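Local coordinates for N-acyl-D-glutamate deacylase (Bordetella bronchiseptica, PDB 3GIP), which catalyses the hydrolysis of N-acyl-D-glutamate to D-glutamate and a carboxylic acid, as a zinc-containing member of the amidohydrolase superfamily, at residues 168-173 and 204-209; 123-128 and 177-182; 212-217 and 241-246; 145-150 and 190-195. One frame throughout, in Å; residues are numbered along the deposited sequence.

Contact 1 of 4, residues 168-173 and 204-209; sequences AMQDML and LARVAA
Leu173 and Leu204 meet between two neighbouring helices of a TIM-barrel domain, 163-179 and 198-210, a compact example of how aliphatic side chains join nearly parallel helices. The axes of the two segments come within 9.5 Å, with an angle of 25° between their N-to-C directions. Leu173 supplies much of the bridge. Its chi1 of 169° sets CG opposite the backbone N and carries CD2 across to helix 198-210. There CD2 rests 3.8 Å from the CD2 methyl of Leu204 and also touches CB of Val207. The same methyl presses to 3.3 Å on Leu204 O, a carbonyl oxygen that already accepts from Ala208 N within its own helix. Val207 and Leu173 run alongside each other head to tail, and the two branches of Val207 divide the work: CG1 lies 4.0 Å from Leu173 CG, while CG2 packs against CB and CG of Gln170. The aliphatic part of Gln170 also touches Leu204, whose CD2 sits 3.9 Å from Gln170 CG. That Leu204 methyl further touches the backbone at Met169 O, 3.8 Å away. The contact is thus built mainly from methyl and methylene groups, with two methyls resting on carbonyl oxygens, grading from buried leucines to the partly exposed Gln170 and Val207. On the barrel side, Phe184 of strand 183-187 touches both leucines, and Met169 turns to Arg150 and Ala153 of helix 146-153. Helices laid side by side over a barrel strand in this way are typical of the outer layer of the (beta/alpha)8 fold.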
loop_
_atom_site.group_PDB
_atom_site.type_symbol
_atom_site.label_atom_id
_atom_site.label_comp_id
_atom_site.label_asym_id
_atom_site.label_seq_id
_atom_site.Cartn_x
_atom_site.Cartn_y
_atom_site.Cartn_z
ATOM N N ALA A 168 9.477 -23.346 11.756
ATOM C CA ALA A 168 9.484 -22.199 12.658
ATOM C C ALA A 168 8.854 -20.995 11.965
ATOM O O ALA A 168 8.071 -20.260 12.565
ATOM C CB ALA A 168 10.905 -21.869 13.083
ATOM N N MET A 169 9.196 -20.795 10.698
ATOM C CA MET A 169 8.633 -19.676 9.955
ATOM C C MET A 169 7.130 -19.866 9.782
ATOM O O MET A 169 6.358 -18.911 9.876
ATOM C CB MET A 169 9.316 -19.535 8.592
ATOM C CG MET A 169 10.776 -19.110 8.684
ATOM S SD MET A 169 11.496 -18.635 7.092
ATOM C CE MET A 169 11.949 -20.233 6.448
ATOM N N GLN A 170 6.711 -21.105 9.543
ATOM C CA GLN A 170 5.295 -21.385 9.383
ATOM C C GLN A 170 4.555 -21.162 10.699
ATOM O O GLN A 170 3.452 -20.617 10.712
ATOM C CB GLN A 170 5.090 -22.815 8.873
ATOM C CG GLN A 170 5.344 -22.939 7.377
ATOM C CD GLN A 170 5.235 -24.356 6.859
ATOM O OE1 GLN A 170 4.414 -25.149 7.331
ATOM N NE2 GLN A 170 6.048 -24.678 5.864
ATOM N N ASP A 171 5.169 -21.565 11.810
ATOM C CA ASP A 171 4.543 -21.379 13.114
ATOM C C ASP A 171 4.457 -19.896 13.461
ATOM O O ASP A 171 3.473 -19.446 14.056
ATOM C CB ASP A 171 5.324 -22.122 14.202
ATOM C CG ASP A 171 5.201 -23.631 14.082
ATOM O OD1 ASP A 171 4.218 -24.103 13.473
ATOM O OD2 ASP A 171 6.080 -24.347 14.612
ATOM N N MET A 172 5.487 -19.138 13.086
ATOM C CA MET A 172 5.501 -17.700 13.340
ATOM C C MET A 172 4.390 -17.057 12.517
ATOM O O MET A 172 3.691 -16.160 12.986
ATOM C CB MET A 172 6.847 -17.093 12.945
ATOM C CG MET A 172 8.017 -17.529 13.813
ATOM S SD MET A 172 9.542 -16.674 13.353
ATOM C CE MET A 172 9.372 -15.189 14.297
ATOM N N LEU A 173 4.231 -17.522 11.283
ATOM C CA LEU A 173 3.187 -16.990 10.418
ATOM C C LEU A 173 1.824 -17.339 11.006
ATOM O O LEU A 173 0.931 -16.494 11.067
ATOM C CB LEU A 173 3.306 -17.572 9.007
ATOM C CG LEU A 173 2.120 -17.290 8.077
ATOM C CD1 LEU A 173 1.873 -15.788 7.984
ATOM C CD2 LEU A 173 2.401 -17.872 6.710
ATOM N N LEU A 204 4.515 -21.541 3.452
ATOM C CA LEU A 204 3.878 -20.394 4.085
ATOM C C LEU A 204 2.501 -20.164 3.467
ATOM O O LEU A 204 1.541 -19.831 4.167
ATOM C CB LEU A 204 4.753 -19.149 3.912
ATOM C CG LEU A 204 6.102 -19.236 4.635
ATOM C CD1 LEU A 204 6.989 -18.060 4.247
ATOM C CD2 LEU A 204 5.867 -19.254 6.139
ATOM N N ALA A 205 2.410 -20.353 2.155
ATOM C CA ALA A 205 1.152 -20.172 1.441
ATOM C C ALA A 205 0.080 -21.151 1.925
ATOM O O ALA A 205 -1.102 -20.807 1.986
ATOM C CB ALA A 205 1.377 -20.332 -0.064
ATOM N N ARG A 206 0.488 -22.371 2.269
ATOM C CA ARG A 206 -0.466 -23.364 2.756
ATOM C C ARG A 206 -1.047 -22.909 4.090
ATOM O O ARG A 206 -2.238 -23.086 4.358
ATOM C CB ARG A 206 0.203 -24.733 2.931
ATOM C CG ARG A 206 0.560 -25.442 1.635
ATOM C CD ARG A 206 0.768 -26.938 1.871
ATOM N NE ARG A 206 1.850 -27.213 2.816
ATOM C CZ ARG A 206 3.143 -27.151 2.515
ATOM N NH1 ARG A 206 3.528 -26.824 1.289
ATOM N NH2 ARG A 206 4.055 -27.415 3.443
ATOM N N VAL A 207 -0.197 -22.328 4.931
ATOM C CA VAL A 207 -0.632 -21.834 6.229
ATOM C C VAL A 207 -1.631 -20.693 6.040
ATOM O O VAL A 207 -2.650 -20.626 6.726
ATOM C CB VAL A 207 0.569 -21.327 7.063
ATOM C CG1 VAL A 207 0.083 -20.703 8.362
ATOM C CG2 VAL A 207 1.521 -22.482 7.349
ATOM N N ALA A 208 -1.337 -19.796 5.103
ATOM C CA ALA A 208 -2.226 -18.668 4.842
ATOM C C ALA A 208 -3.533 -19.140 4.204
ATOM O O ALA A 208 -4.622 -18.744 4.622
ATOM C CB ALA A 208 -1.529 -17.660 3.927
ATOM N N ALA A 209 -3.415 -19.999 3.199
ATOM C CA ALA A 209 -4.580 -20.518 2.490
ATOM C C ALA A 209 -5.566 -21.225 3.417
ATOM O O ALA A 209 -6.781 -21.060 3.286
ATOM C CB ALA A 209 -4.129 -21.464 1.389
#

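Contact 2 of 4, residues 123-128 and 177-182; sequences DVPAYF and LEAGAV
Phe128 and Ala179 meet where the start of helix 124-133 packs on the Schellman motif that closes helix 163-179. The aromatic side chain illustrates how a ring can use its edge and its face for different partners. From CB, which is directed toward the other segment, chi1 of -76° places CG beside the backbone N. The CD2 edge then reaches Ala179 O at 3.5 Å, and that oxygen lies near the ring plane. Further out, CE2 stays beside the same oxygen and comes 3.8 Å from Gly180 C. One face is covered from within its own helix by Val124 CG1, 3.4 Å above the plane and over the ring centre. That same valine methyl reaches across to Ala179 CB at 3.8 Å, and Pro125 CG joins it, so a single alanine methyl is shared by two side chains. Gly180, with its positive phi of 125°, lets the chain turn close beside the ring. Outside the two segments, Phe128 also touches Ala142 of strand 139-145 and Val475 and Arg477 near the C-terminus. At the N-cap of the approaching helix, Asp123 OD1 accepts from Ala126 N at 2.8 Å, with an N-H...O angle of 155°.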
loop_
_atom_site.group_PDB
_atom_site.type_symbol
_atom_site.label_atom_id
_atom_site.label_comp_id
_atom_site.label_asym_id
_atom_site.label_seq_id
_atom_site.Cartn_x
_atom_site.Cartn_y
_atom_site.Cartn_z
ATOM N N ASP A 123 6.584 -9.493 18.201
ATOM C CA ASP A 123 5.627 -10.247 17.399
ATOM C C ASP A 123 4.405 -9.392 17.105
ATOM O O ASP A 123 4.300 -8.261 17.580
ATOM C CB ASP A 123 5.197 -11.532 18.120
ATOM C CG ASP A 123 4.763 -11.288 19.558
ATOM O OD1 ASP A 123 4.160 -10.230 19.840
ATOM O OD2 ASP A 123 5.014 -12.170 20.407
ATOM N N VAL A 124 3.478 -9.933 16.322
ATOM C CA VAL A 124 2.272 -9.194 15.976
ATOM C C VAL A 124 1.454 -8.824 17.210
ATOM O O VAL A 124 0.915 -7.724 17.292
ATOM C CB VAL A 124 1.406 -9.987 14.979
ATOM C CG1 VAL A 124 0.104 -9.246 14.715
ATOM C CG2 VAL A 124 2.172 -10.173 13.677
ATOM N N PRO A 125 1.338 -9.741 18.185
ATOM C CA PRO A 125 0.560 -9.376 19.371
ATOM C C PRO A 125 1.108 -8.105 20.029
ATOM O O PRO A 125 0.347 -7.239 20.459
ATOM C CB PRO A 125 0.706 -10.606 20.260
ATOM C CG PRO A 125 0.713 -11.717 19.254
ATOM C CD PRO A 125 1.654 -11.182 18.187
ATOM N N ALA A 126 2.431 -7.993 20.095
ATOM C CA ALA A 126 3.068 -6.826 20.695
ATOM C C ALA A 126 2.796 -5.577 19.859
ATOM O O ALA A 126 2.496 -4.507 20.393
ATOM C CB ALA A 126 4.570 -7.057 20.816
ATOM N N TYR A 127 2.893 -5.725 18.543
ATOM C CA TYR A 127 2.657 -4.620 17.621
ATOM C C TYR A 127 1.221 -4.123 17.753
ATOM O O TYR A 127 0.976 -2.926 17.921
ATOM C CB TYR A 127 2.937 -5.088 16.190
ATOM C CG TYR A 127 2.688 -4.059 15.110
ATOM C CD1 TYR A 127 3.199 -2.765 15.211
ATOM C CD2 TYR A 127 1.981 -4.398 13.953
ATOM C CE1 TYR A 127 3.015 -1.836 14.186
ATOM C CE2 TYR A 127 1.795 -3.481 12.926
ATOM C CZ TYR A 127 2.312 -2.206 13.047
ATOM O OH TYR A 127 2.130 -1.301 12.023
ATOM N N PHE A 128 0.272 -5.051 17.692
ATOM C CA PHE A 128 -1.137 -4.704 17.808
ATOM C C PHE A 128 -1.468 -4.131 19.182
ATOM O O PHE A 128 -2.329 -3.261 19.305
ATOM C CB PHE A 128 -2.011 -5.927 17.519
ATOM C CG PHE A 128 -2.108 -6.275 16.057
ATOM C CD1 PHE A 128 -1.446 -5.512 15.097
ATOM C CD2 PHE A 128 -2.878 -7.355 15.638
ATOM C CE1 PHE A 128 -1.553 -5.819 13.740
ATOM C CE2 PHE A 128 -2.991 -7.670 14.285
ATOM C CZ PHE A 128 -2.328 -6.900 13.334
ATOM N N LEU A 177 -1.151 -14.758 12.017
ATOM C CA LEU A 177 -2.501 -14.833 11.475
ATOM C C LEU A 177 -3.525 -14.997 12.596
ATOM O O LEU A 177 -4.608 -14.415 12.550
ATOM C CB LEU A 177 -2.615 -15.997 10.489
ATOM C CG LEU A 177 -1.696 -15.940 9.262
ATOM C CD1 LEU A 177 -2.031 -17.091 8.327
ATOM C CD2 LEU A 177 -1.875 -14.607 8.539
ATOM N N GLU A 178 -3.186 -15.790 13.607
ATOM C CA GLU A 178 -4.104 -15.988 14.720
ATOM C C GLU A 178 -4.266 -14.671 15.476
ATOM O O GLU A 178 -5.318 -14.403 16.058
ATOM C CB GLU A 178 -3.584 -17.092 15.652
ATOM C CG GLU A 178 -3.398 -18.436 14.946
ATOM C CD GLU A 178 -2.886 -19.537 15.859
ATOM O OE1 GLU A 178 -2.048 -19.247 16.740
ATOM O OE2 GLU A 178 -3.309 -20.700 15.681
ATOM N N ALA A 179 -3.224 -13.842 15.444
ATOM C CA ALA A 179 -3.247 -12.548 16.122
ATOM C C ALA A 179 -4.045 -11.505 15.339
ATOM O O ALA A 179 -4.408 -10.461 15.882
ATOM C CB ALA A 179 -1.824 -12.049 16.354
ATOM N N GLY A 180 -4.309 -11.781 14.065
ATOM C CA GLY A 180 -5.082 -10.841 13.270
ATOM C C GLY A 180 -4.457 -10.352 11.976
ATOM O O GLY A 180 -5.076 -9.565 11.260
ATOM N N ALA A 181 -3.244 -10.799 11.669
ATOM C CA ALA A 181 -2.584 -10.381 10.431
ATOM C C ALA A 181 -3.431 -10.860 9.257
ATOM O O ALA A 181 -4.043 -11.924 9.322
ATOM C CB ALA A 181 -1.188 -10.979 10.347
ATOM N N VAL A 182 -3.457 -10.077 8.182
ATOM C CA VAL A 182 -4.250 -10.431 7.010
ATOM C C VAL A 182 -3.553 -11.369 6.028
ATOM O O VAL A 182 -4.152 -11.801 5.045
ATOM C CB VAL A 182 -4.712 -9.162 6.247
ATOM C CG1 VAL A 182 -5.698 -8.380 7.094
ATOM C CG2 VAL A 182 -3.514 -8.286 5.893
#

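Contact 3 of 4, residues 212-217 and 241-246; sequences RRLHTS and GCATVV
His215 and Ala243 begin the regular ladder between two parallel strands, 214-218 and 243-246, and the pairing exemplifies how water completes a barrel sheet where direct bonds give out. His215 N donates to Ala243 O at 3.0 Å, and His215 O in turn accepts from Val245 N. Ser217 N then donates to Val245 O at 2.8 Å, nearly in line with the carbonyl. Before this ladder the strands stand too far apart for the next rung: a water fills in, donating to Arg213 O and accepting from Ala243 N, each at 2.8 Å. A second water lies in the plane of the His215 ring, 2.8 Å from ND1, and donates to Thr244 OG1. Thr244 OG1 donates a hydrogen bond to Cys242 O, while His215 NE2 and Ser217 OG are both bonded to Thr186 OG1 on strand 183-187. On the face carrying Leu214, Thr216 and Val245 the contact is apolar, and tight where Leu214 CD2 meets Ala243 CB at 3.4 Å. Arg213 NH1 is held by Leu177 O. The side chain of Ser217 is about 9 Å from the zinc ion. Helix 226-240 links the strands as a beta-alpha-beta unit, helix 198-210 packs on Cys242, helix 406-412 touches Leu214 and Val245, and strands 183-187 and 277-281 continue the barrel to either side.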
loop_
_atom_site.group_PDB
_atom_site.type_symbol
_atom_site.label_atom_id
_atom_site.label_comp_id
_atom_site.label_asym_id
_atom_site.label_seq_id
_atom_site.Cartn_x
_atom_site.Cartn_y
_atom_site.Cartn_z
ATOM N N ARG A 212 -7.665 -18.755 4.977
ATOM C CA ARG A 212 -8.217 -17.798 4.026
ATOM C C ARG A 212 -7.526 -16.445 4.146
ATOM O O ARG A 212 -8.178 -15.401 4.174
ATOM C CB ARG A 212 -9.724 -17.639 4.245
ATOM C CG ARG A 212 -10.503 -18.934 4.072
ATOM C CD ARG A 212 -11.994 -18.724 4.268
ATOM N NE ARG A 212 -12.736 -19.979 4.177
ATOM C CZ ARG A 212 -12.605 -20.991 5.032
ATOM N NH1 ARG A 212 -11.759 -20.899 6.052
ATOM N NH2 ARG A 212 -13.320 -22.096 4.867
ATOM N N ARG A 213 -6.199 -16.476 4.226
ATOM C CA ARG A 213 -5.410 -15.257 4.326
ATOM C C ARG A 213 -4.618 -15.074 3.036
ATOM O O ARG A 213 -4.557 -15.977 2.203
ATOM C CB ARG A 213 -4.482 -15.320 5.545
ATOM C CG ARG A 213 -5.231 -15.454 6.873
ATOM C CD ARG A 213 -6.202 -14.299 7.115
ATOM N NE ARG A 213 -7.131 -14.592 8.207
ATOM C CZ ARG A 213 -6.823 -14.539 9.499
ATOM N NH1 ARG A 213 -5.605 -14.194 9.889
ATOM N NH2 ARG A 213 -7.739 -14.858 10.407
ATOM N N LEU A 214 -3.999 -13.911 2.876
ATOM C CA LEU A 214 -3.277 -13.589 1.649
ATOM C C LEU A 214 -1.772 -13.764 1.567
ATOM O O LEU A 214 -1.065 -13.850 2.573
ATOM C CB LEU A 214 -3.548 -12.131 1.276
ATOM C CG LEU A 214 -4.933 -11.652 0.865
ATOM C CD1 LEU A 214 -5.007 -10.148 1.052
ATOM C CD2 LEU A 214 -5.199 -12.026 -0.584
ATOM N N HIS A 215 -1.306 -13.812 0.323
ATOM C CA HIS A 215 0.110 -13.822 0.013
ATOM C C HIS A 215 0.202 -12.635 -0.934
ATOM O O HIS A 215 -0.331 -12.701 -2.045
ATOM C CB HIS A 215 0.581 -15.044 -0.774
ATOM C CG HIS A 215 1.971 -14.884 -1.321
ATOM N ND1 HIS A 215 2.418 -15.546 -2.444
ATOM C CD2 HIS A 215 3.006 -14.115 -0.903
ATOM C CE1 HIS A 215 3.667 -15.190 -2.697
ATOM N NE2 HIS A 215 4.047 -14.323 -1.776
ATOM N N THR A 216 0.818 -11.545 -0.492
ATOM C CA THR A 216 0.991 -10.385 -1.365
ATOM C C THR A 216 2.461 -10.460 -1.749
ATOM O O THR A 216 3.298 -10.879 -0.943
ATOM C CB THR A 216 0.680 -9.055 -0.648
ATOM O OG1 THR A 216 1.643 -8.819 0.384
ATOM C CG2 THR A 216 -0.717 -9.097 -0.043
ATOM N N SER A 217 2.799 -10.060 -2.969
ATOM C CA SER A 217 4.183 -10.189 -3.380
ATOM C C SER A 217 4.826 -9.125 -4.243
ATOM O O SER A 217 4.258 -8.675 -5.241
ATOM C CB SER A 217 4.367 -11.541 -4.087
ATOM O OG SER A 217 5.703 -11.721 -4.541
ATOM N N GLY A 241 -3.808 -22.754 -3.541
ATOM C CA GLY A 241 -5.128 -22.152 -3.475
ATOM C C GLY A 241 -5.116 -20.864 -2.665
ATOM O O GLY A 241 -6.164 -20.293 -2.362
ATOM N N CYS A 242 -3.921 -20.399 -2.316
ATOM C CA CYS A 242 -3.782 -19.183 -1.527
ATOM C C CYS A 242 -4.095 -17.921 -2.329
ATOM O O CYS A 242 -3.531 -17.706 -3.406
ATOM C CB CYS A 242 -2.357 -19.084 -0.970
ATOM S SG CYS A 242 -2.129 -17.789 0.267
ATOM N N ALA A 243 -4.996 -17.093 -1.803
ATOM C CA ALA A 243 -5.349 -15.837 -2.460
ATOM C C ALA A 243 -4.036 -15.076 -2.643
ATOM O O ALA A 243 -3.209 -15.018 -1.730
ATOM C CB ALA A 243 -6.317 -15.044 -1.595
ATOM N N THR A 244 -3.858 -14.473 -3.816
ATOM C CA THR A 244 -2.614 -13.784 -4.138
ATOM C C THR A 244 -2.796 -12.362 -4.650
ATOM O O THR A 244 -3.760 -12.064 -5.351
ATOM C CB THR A 244 -1.854 -14.584 -5.218
ATOM O OG1 THR A 244 -1.625 -15.917 -4.746
ATOM C CG2 THR A 244 -0.527 -13.929 -5.563
ATOM N N VAL A 245 -1.856 -11.490 -4.291
ATOM C CA VAL A 245 -1.872 -10.106 -4.750
ATOM C C VAL A 245 -0.493 -9.779 -5.310
ATOM O O VAL A 245 0.519 -9.991 -4.642
ATOM C CB VAL A 245 -2.176 -9.109 -3.608
ATOM C CG1 VAL A 245 -2.037 -7.682 -4.118
ATOM C CG2 VAL A 245 -3.583 -9.330 -3.075
ATOM N N VAL A 246 -0.449 -9.294 -6.548
ATOM C CA VAL A 246 0.813 -8.911 -7.167
ATOM C C VAL A 246 0.988 -7.422 -6.881
ATOM O O VAL A 246 0.278 -6.586 -7.439
ATOM C CB VAL A 246 0.799 -9.133 -8.696
ATOM C CG1 VAL A 246 2.145 -8.719 -9.285
ATOM C CG2 VAL A 246 0.507 -10.599 -9.009
HETATM O O HOH W 1 -6.159 -17.691 0.722
HETATM O O HOH W 2 0.867 -16.924 -4.379
#

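Contact 4 of 4, residues 145-150 and 190-195; sequences GHANLR and YQPGAV. With ACY (acetic acid), chain C.
A chi1 of -97°, away from the staggered values, followed by an extended chain from CG to NE, sends Arg150 from helix 146-153 over Pro192 to Val195 in the loop that follows strand 183-187. Each part of the arginine has its own neighbour. CB lies 4.1 Å from Pro192 CG, and CD runs 3.7 Å from Pro192 O. One face of the guanidinium is covered by that oxygen and by Val195, whose CG1 approaches NH1 to 3.7 Å. The peptide bond before Pro192 is cis, and the proline ring also leans on the helix, its CD 4.1 Å from Ala147 CB. Gly193, with no side chain, brings its CA up beside the His146 side chain. At the other end of the loop, Tyr190 OH donates to the O atom of a bound acetate at 2.6 Å, and its ring meets that of the zinc ligand His218. The acetate probably came from the crystallisation liquor, yet its place is consistent with an active-site pocket that accepts carboxylates. For Arg150, a face spent on packing is compatible with polar bonds elsewhere: NH2 forms a salt bridge with Glu200, and NH1 bonds to Ala159 O, so the charge is probably well compensated despite burial.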
loop_
_atom_site.group_PDB
_atom_site.type_symbol
_atom_site.label_atom_id
_atom_site.label_comp_id
_atom_site.label_asym_id
_atom_site.label_seq_id
_atom_site.Cartn_x
_atom_site.Cartn_y
_atom_site.Cartn_z
ATOM N N GLY A 145 5.915 -9.873 7.206
ATOM C CA GLY A 145 6.911 -9.992 6.158
ATOM C C GLY A 145 7.737 -11.260 6.141
ATOM O O GLY A 145 8.238 -11.707 7.176
ATOM N N HIS A 146 7.880 -11.842 4.956
ATOM C CA HIS A 146 8.670 -13.054 4.774
ATOM C C HIS A 146 10.124 -12.776 5.161
ATOM O O HIS A 146 10.813 -13.649 5.691
ATOM C CB HIS A 146 8.567 -13.515 3.314
ATOM C CG HIS A 146 9.566 -14.561 2.926
ATOM N ND1 HIS A 146 9.691 -15.763 3.590
ATOM C CD2 HIS A 146 10.474 -14.591 1.921
ATOM C CE1 HIS A 146 10.632 -16.488 3.010
ATOM N NE2 HIS A 146 11.122 -15.799 1.994
ATOM N N ALA A 147 10.596 -11.561 4.902
ATOM C CA ALA A 147 11.963 -11.217 5.269
ATOM C C ALA A 147 12.080 -11.310 6.788
ATOM O O ALA A 147 13.055 -11.854 7.312
ATOM C CB ALA A 147 12.307 -9.812 4.791
ATOM N N ASN A 148 11.081 -10.780 7.489
ATOM C CA ASN A 148 11.067 -10.821 8.951
ATOM C C ASN A 148 11.102 -12.267 9.424
ATOM O O ASN A 148 11.844 -12.610 10.349
ATOM C CB ASN A 148 9.806 -10.153 9.504
ATOM C CG ASN A 148 9.858 -8.646 9.420
ATOM O OD1 ASN A 148 9.963 -7.959 10.437
ATOM N ND2 ASN A 148 9.785 -8.120 8.204
ATOM N N LEU A 149 10.293 -13.112 8.790
ATOM C CA LEU A 149 10.238 -14.519 9.170
ATOM C C LEU A 149 11.608 -15.168 9.043
ATOM O O LEU A 149 12.061 -15.846 9.966
ATOM C CB LEU A 149 9.215 -15.270 8.312
ATOM C CG LEU A 149 7.767 -14.796 8.479
ATOM C CD1 LEU A 149 6.865 -15.610 7.567
ATOM C CD2 LEU A 149 7.324 -14.946 9.930
ATOM N N ARG A 150 12.270 -14.958 7.909
ATOM C CA ARG A 150 13.595 -15.525 7.700
ATOM C C ARG A 150 14.607 -14.968 8.697
ATOM O O ARG A 150 15.388 -15.718 9.283
ATOM C CB ARG A 150 14.099 -15.247 6.279
ATOM C CG ARG A 150 13.877 -16.384 5.304
ATOM C CD ARG A 150 14.789 -16.265 4.088
ATOM N NE ARG A 150 14.796 -17.503 3.314
ATOM C CZ ARG A 150 15.891 -18.188 3.006
ATOM N NH1 ARG A 150 17.082 -17.755 3.396
ATOM N NH2 ARG A 150 15.796 -19.323 2.327
ATOM N N TYR A 190 14.457 -8.788 -3.128
ATOM C CA TYR A 190 15.350 -8.355 -2.054
ATOM C C TYR A 190 15.920 -9.494 -1.219
ATOM O O TYR A 190 15.387 -10.604 -1.197
ATOM C CB TYR A 190 14.609 -7.440 -1.078
ATOM C CG TYR A 190 13.951 -6.232 -1.686
ATOM C CD1 TYR A 190 14.688 -5.302 -2.410
ATOM C CD2 TYR A 190 12.589 -5.992 -1.493
ATOM C CE1 TYR A 190 14.089 -4.157 -2.925
ATOM C CE2 TYR A 190 11.982 -4.853 -2.002
ATOM C CZ TYR A 190 12.739 -3.939 -2.716
ATOM O OH TYR A 190 12.142 -2.804 -3.218
ATOM N N GLN A 191 17.005 -9.193 -0.516
ATOM C CA GLN A 191 17.614 -10.159 0.382
ATOM C C GLN A 191 16.852 -9.968 1.686
ATOM O O GLN A 191 16.464 -8.849 2.024
ATOM C CB GLN A 191 19.094 -9.839 0.597
ATOM C CG GLN A 191 19.965 -10.109 -0.610
ATOM C CD GLN A 191 19.897 -11.554 -1.057
ATOM O OE1 GLN A 191 20.119 -12.473 -0.265
ATOM N NE2 GLN A 191 19.593 -11.766 -2.331
ATOM N N PRO A 192 16.624 -11.052 2.442
ATOM C CA PRO A 192 17.024 -12.436 2.174
ATOM C C PRO A 192 15.952 -13.259 1.456
ATOM O O PRO A 192 16.172 -14.426 1.130
ATOM C CB PRO A 192 17.298 -12.969 3.571
ATOM C CG PRO A 192 16.169 -12.344 4.343
ATOM C CD PRO A 192 16.142 -10.910 3.827
ATOM N N GLY A 193 14.793 -12.653 1.213
ATOM C CA GLY A 193 13.711 -13.367 0.553
ATOM C C GLY A 193 14.066 -14.022 -0.771
ATOM O O GLY A 193 13.555 -15.094 -1.097
ATOM N N ALA A 194 14.946 -13.382 -1.531
ATOM C CA ALA A 194 15.365 -13.890 -2.831
ATOM C C ALA A 194 15.975 -15.289 -2.767
ATOM O O ALA A 194 15.970 -16.023 -3.757
ATOM C CB ALA A 194 16.357 -12.921 -3.464
ATOM N N VAL A 195 16.502 -15.654 -1.601
ATOM C CA VAL A 195 17.125 -16.961 -1.415
ATOM C C VAL A 195 16.099 -18.091 -1.383
ATOM O O VAL A 195 16.419 -19.240 -1.696
ATOM C CB VAL A 195 17.938 -16.993 -0.096
ATOM C CG1 VAL A 195 18.561 -18.366 0.109
ATOM C CG2 VAL A 195 19.014 -15.920 -0.127
HETATM C C ACY C . 9.065 -1.271 -2.587
HETATM O O ACY C . 9.685 -2.307 -2.658
HETATM O OXT ACY C . 7.777 -1.243 -2.929
HETATM C CH3 ACY C . 9.740 -0.017 -2.112
#

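Overall arrangement
All four contacts belong to one continuous part of the TIM-type barrel, their centres 12 to 19 Å apart. Along the chain, contacts 2, 4 and 1 open in that order and interleave, whereas contact 3 follows once the others have closed. Helix 163-179 serves contacts 1 and 2; helix 146-153, preceding it, carries contact 4, which touches contact 1 through Leu149 and Met172. Helix 198-210 leads from contact 1 into strand 214-218 of contact 3, and Ala208 O probably bonds Arg213 N there. Contacts 2 and 3 meet where Val182 O probably bonds Leu214 N. Outer helices and inner strands are thus tied into one part of the barrel wall, with contacts 3 and 4 each near the zinc.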